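Alpha-fucosidase (Bifidobacterium bifidum, PDB 2EAB) is the catalytic domain of a larger enzyme, a 1,2-alpha-L-fucosidase that probably releases alpha-1,2-linked L-fucose by hydrolysis. Local coordinates at residues S216-T230 with G233-K247. Sequence-based numbering, arbitrary orientation.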
# COMPACT_ATOMS: atom_id res chain seq x y z
N SER A 216 -16.04 -22.67 -5.45
CA SER A 216 -17.13 -23.55 -5.04
C SER A 216 -18.16 -22.79 -4.21
O SER A 216 -17.85 -21.81 -3.53
CB SER A 216 -16.62 -24.78 -4.29
OG SER A 216 -16.08 -24.44 -3.02
N LYS A 217 -19.40 -23.26 -4.30
CA LYS A 217 -20.54 -22.58 -3.71
C LYS A 217 -21.48 -23.58 -3.09
O LYS A 217 -21.56 -24.74 -3.53
CB LYS A 217 -21.31 -21.79 -4.77
CG LYS A 217 -20.47 -20.81 -5.56
CD LYS A 217 -21.22 -20.30 -6.78
CE LYS A 217 -20.36 -19.38 -7.64
NZ LYS A 217 -19.21 -20.07 -8.27
N THR A 218 -22.19 -23.14 -2.06
CA THR A 218 -23.27 -23.93 -1.48
C THR A 218 -24.54 -23.09 -1.47
O THR A 218 -24.53 -21.95 -1.01
CB THR A 218 -22.94 -24.41 -0.05
OG1 THR A 218 -22.91 -23.29 0.83
CG2 THR A 218 -21.59 -25.08 -0.00
N GLY A 219 -25.62 -23.67 -1.99
CA GLY A 219 -26.95 -23.08 -1.91
C GLY A 219 -27.13 -21.71 -2.55
O GLY A 219 -27.93 -20.91 -2.07
N GLU A 220 -26.39 -21.43 -3.62
CA GLU A 220 -26.57 -20.15 -4.31
C GLU A 220 -27.89 -20.10 -5.07
O GLU A 220 -28.26 -21.06 -5.75
CB GLU A 220 -25.42 -19.85 -5.28
CG GLU A 220 -25.49 -18.41 -5.79
CD GLU A 220 -24.53 -18.13 -6.91
OE1 GLU A 220 -23.41 -17.65 -6.62
OE2 GLU A 220 -24.88 -18.37 -8.09
N THR A 221 -28.58 -18.98 -4.94
CA THR A 221 -29.78 -18.71 -5.73
C THR A 221 -29.70 -17.32 -6.35
O THR A 221 -29.07 -16.40 -5.80
CB THR A 221 -31.08 -18.81 -4.89
OG1 THR A 221 -31.03 -17.87 -3.81
CG2 THR A 221 -31.25 -20.22 -4.33
N THR A 222 -30.33 -17.18 -7.52
CA THR A 222 -30.53 -15.89 -8.17
C THR A 222 -32.03 -15.73 -8.38
O THR A 222 -32.66 -16.54 -9.07
CB THR A 222 -29.82 -15.81 -9.52
OG1 THR A 222 -28.42 -16.04 -9.34
CG2 THR A 222 -30.02 -14.44 -10.15
N THR A 223 -32.59 -14.70 -7.77
CA THR A 223 -34.03 -14.50 -7.81
C THR A 223 -34.39 -13.04 -8.05
O THR A 223 -33.63 -12.13 -7.72
CB THR A 223 -34.73 -14.97 -6.52
OG1 THR A 223 -34.12 -14.34 -5.39
CG2 THR A 223 -34.64 -16.49 -6.36
N VAL A 224 -35.57 -12.84 -8.64
CA VAL A 224 -36.11 -11.52 -8.90
C VAL A 224 -37.40 -11.33 -8.11
O VAL A 224 -38.27 -12.21 -8.09
CB VAL A 224 -36.39 -11.32 -10.42
CG1 VAL A 224 -37.18 -10.04 -10.67
CG2 VAL A 224 -35.09 -11.31 -11.21
N LYS A 225 -37.50 -10.19 -7.44
CA LYS A 225 -38.76 -9.76 -6.82
C LYS A 225 -38.93 -8.28 -7.10
O LYS A 225 -38.14 -7.45 -6.63
CB LYS A 225 -38.78 -10.05 -5.32
CG LYS A 225 -40.14 -9.80 -4.67
CD LYS A 225 -40.17 -10.23 -3.21
CE LYS A 225 -41.50 -9.92 -2.55
NZ LYS A 225 -42.60 -10.80 -3.04
N GLY A 226 -39.96 -7.95 -7.87
CA GLY A 226 -40.23 -6.57 -8.26
C GLY A 226 -39.04 -5.97 -8.99
O GLY A 226 -38.60 -6.52 -10.00
N ASP A 227 -38.52 -4.88 -8.46
CA ASP A 227 -37.44 -4.13 -9.12
C ASP A 227 -36.03 -4.60 -8.76
O ASP A 227 -35.05 -3.95 -9.15
CB ASP A 227 -37.59 -2.63 -8.85
CG ASP A 227 -37.40 -2.26 -7.38
OD1 ASP A 227 -37.15 -3.15 -6.54
OD2 ASP A 227 -37.50 -1.05 -7.07
N THR A 228 -35.91 -5.72 -8.05
CA THR A 228 -34.62 -6.13 -7.48
C THR A 228 -34.19 -7.55 -7.83
O THR A 228 -34.97 -8.50 -7.69
CB THR A 228 -34.60 -5.90 -5.95
OG1 THR A 228 -34.88 -4.52 -5.68
CG2 THR A 228 -33.23 -6.24 -5.34
N LEU A 229 -32.95 -7.66 -8.29
CA LEU A 229 -32.29 -8.94 -8.55
C LEU A 229 -31.37 -9.26 -7.37
O LEU A 229 -30.57 -8.41 -6.95
CB LEU A 229 -31.46 -8.84 -9.83
CG LEU A 229 -30.56 -10.00 -10.23
CD1 LEU A 229 -31.38 -11.17 -10.74
CD2 LEU A 229 -29.56 -9.57 -11.29
N THR A 230 -31.48 -10.47 -6.83
CA THR A 230 -30.67 -10.90 -5.70
C THR A 230 -29.90 -12.16 -6.03
O THR A 230 -30.47 -13.16 -6.48
CB THR A 230 -31.54 -11.16 -4.45
OG1 THR A 230 -32.26 -9.98 -4.10
CG2 THR A 230 -30.68 -11.60 -3.26
N GLY A 233 -25.66 -16.75 -1.52
CA GLY A 233 -25.24 -18.11 -1.27
C GLY A 233 -24.17 -18.13 -0.20
O GLY A 233 -24.02 -17.16 0.55
N ALA A 234 -23.42 -19.23 -0.14
CA ALA A 234 -22.30 -19.35 0.78
C ALA A 234 -21.11 -19.92 0.02
O ALA A 234 -21.28 -20.74 -0.89
CB ALA A 234 -22.66 -20.25 1.95
N LEU A 235 -19.91 -19.47 0.37
CA LEU A 235 -18.71 -20.04 -0.22
C LEU A 235 -18.60 -21.50 0.18
O LEU A 235 -18.79 -21.84 1.35
CB LEU A 235 -17.45 -19.27 0.19
CG LEU A 235 -17.36 -17.82 -0.27
CD1 LEU A 235 -16.04 -17.21 0.18
CD2 LEU A 235 -17.53 -17.68 -1.78
N GLY A 236 -18.29 -22.36 -0.78
CA GLY A 236 -18.11 -23.78 -0.50
C GLY A 236 -16.90 -24.05 0.38
O GLY A 236 -16.93 -24.97 1.20
N ASN A 237 -15.86 -23.25 0.24
CA ASN A 237 -14.62 -23.49 0.97
C ASN A 237 -14.76 -23.30 2.49
O ASN A 237 -14.18 -24.06 3.25
CB ASN A 237 -13.48 -22.66 0.38
CG ASN A 237 -12.35 -22.42 1.35
OD1 ASN A 237 -12.46 -21.58 2.25
ND2 ASN A 237 -11.24 -23.12 1.16
N ASN A 238 -15.53 -22.30 2.91
CA ASN A 238 -15.55 -21.93 4.34
C ASN A 238 -16.90 -21.49 4.90
O ASN A 238 -16.98 -21.06 6.05
CB ASN A 238 -14.52 -20.83 4.62
CG ASN A 238 -14.83 -19.54 3.88
OD1 ASN A 238 -15.88 -19.40 3.25
ND2 ASN A 238 -13.91 -18.58 3.95
N GLY A 239 -17.96 -21.56 4.09
CA GLY A 239 -19.29 -21.20 4.55
C GLY A 239 -19.57 -19.71 4.67
O GLY A 239 -20.65 -19.33 5.14
N LEU A 240 -18.63 -18.86 4.25
CA LEU A 240 -18.86 -17.40 4.26
C LEU A 240 -20.12 -17.07 3.46
O LEU A 240 -20.26 -17.50 2.32
CB LEU A 240 -17.66 -16.66 3.67
CG LEU A 240 -17.66 -15.14 3.82
CD1 LEU A 240 -17.33 -14.74 5.25
CD2 LEU A 240 -16.68 -14.51 2.86
N LEU A 241 -21.02 -16.30 4.06
CA LEU A 241 -22.26 -15.91 3.39
C LEU A 241 -22.02 -14.71 2.50
O LEU A 241 -21.28 -13.80 2.87
CB LEU A 241 -23.35 -15.56 4.41
CG LEU A 241 -23.72 -16.63 5.43
CD1 LEU A 241 -24.70 -16.06 6.45
CD2 LEU A 241 -24.31 -17.86 4.75
N TYR A 242 -22.64 -14.71 1.33
CA TYR A 242 -22.55 -13.57 0.43
C TYR A 242 -23.91 -13.23 -0.16
O TYR A 242 -24.76 -14.11 -0.35
CB TYR A 242 -21.50 -13.79 -0.67
CG TYR A 242 -21.78 -14.95 -1.61
CD1 TYR A 242 -22.56 -14.78 -2.76
CD2 TYR A 242 -21.25 -16.21 -1.36
CE1 TYR A 242 -22.81 -15.84 -3.62
CE2 TYR A 242 -21.49 -17.28 -2.22
CZ TYR A 242 -22.27 -17.09 -3.35
OH TYR A 242 -22.50 -18.16 -4.18
N ASN A 243 -24.11 -11.95 -0.46
CA ASN A 243 -25.38 -11.44 -0.95
C ASN A 243 -25.11 -10.17 -1.75
O ASN A 243 -24.45 -9.25 -1.26
CB ASN A 243 -26.31 -11.15 0.24
CG ASN A 243 -27.72 -10.76 -0.18
OD1 ASN A 243 -27.94 -9.72 -0.79
ND2 ASN A 243 -28.70 -11.60 0.18
N SER A 244 -25.60 -10.14 -2.98
CA SER A 244 -25.57 -8.92 -3.78
C SER A 244 -26.95 -8.65 -4.36
O SER A 244 -27.71 -9.58 -4.67
CB SER A 244 -24.52 -9.01 -4.88
OG SER A 244 -24.90 -9.93 -5.89
N GLN A 245 -27.27 -7.37 -4.51
CA GLN A 245 -28.57 -6.95 -5.01
C GLN A 245 -28.44 -5.78 -5.96
O GLN A 245 -27.63 -4.87 -5.74
CB GLN A 245 -29.51 -6.59 -3.86
CG GLN A 245 -29.89 -7.79 -3.01
CD GLN A 245 -30.75 -7.46 -1.82
OE1 GLN A 245 -31.66 -6.63 -1.90
NE2 GLN A 245 -30.48 -8.12 -0.71
N ILE A 246 -29.24 -5.82 -7.03
CA ILE A 246 -29.35 -4.72 -7.98
C ILE A 246 -30.80 -4.27 -8.01
O ILE A 246 -31.70 -5.04 -8.37
CB ILE A 246 -28.90 -5.11 -9.41
CG1 ILE A 246 -27.46 -5.66 -9.40
CG2 ILE A 246 -29.06 -3.91 -10.37
CD1 ILE A 246 -26.88 -5.98 -10.77
N LYS A 247 -31.02 -3.02 -7.61
CA LYS A 247 -32.34 -2.40 -7.65
C LYS A 247 -32.40 -1.48 -8.86
O LYS A 247 -31.59 -0.56 -8.99
CB LYS A 247 -32.58 -1.63 -6.35
CG LYS A 247 -33.96 -1.00 -6.23
CD LYS A 247 -34.06 -0.20 -4.94
CE LYS A 247 -35.46 0.38 -4.74
NZ LYS A 247 -36.49 -0.67 -4.50
O HOH W 1 -15.46 -21.34 -2.05
O HOH W 2 -20.39 -23.82 2.47
O HOH W 3 -35.27 -2.99 -3.57
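Leu229 and Ile246 form an antiparallel hydrogen-bonded pair; Leu229 N to Ile246 O and Ile246 N to Leu229 O are both 2.9 Å. Strands 228-230 and 241-247 run at 164° to each other. Residues 217-250 make a three-stranded antiparallel meander of two successive hairpins. It forms one end of the large sheet of the N-terminal domain, which belongs to the glycosyl hydrolase family 65 type. Strand 217-225 is the edge strand at this end of the sheet, and a type II' turn from Lys225 to Thr228 leads back into the middle strand. At the other end Thr218 pairs with Ala234, and Gly236 N donates to Ser216 O. Gly233 lies against Glu220, CA to CA 3.9 Å; a side chain pointing there would clash.

Asp227 bridges to the third strand. Its OD2 takes Lys247 NZ on the syn lone pair at 2.8 Å, while OD1 receives Thr228 OG1 from above the carboxylate plane. The lysine chain is extended until chi4 (67°), where it bends to bring NZ to the acid. NZ also reaches Gln309 of helix 297-314, and one water joins it to Thr228 OG1. An alanine in place of Asp227 would probably leave Lys247 without its charge partner here and Thr228 OG1 without this acceptor.

On the face that carries Thr228 and Lys247, Thr230 and Gln245 lie side by side, with OG1 of Thr230 3.4 Å from CG of Gln245. The glutamine amide turns back along its own strand to Asn243 OD1. Leu229 and Ile246 point to the opposite face, where Ile246 meets strand 273-282. Near the bend at Thr218 and Gly219, Tyr242 crosses Glu220 at about a right angle, with ring and carboxylate planes 88° apart. Thr211 OG1 also bonds Glu220 OE1, which accepts Tyr242 OH on its anti side at 2.7 Å.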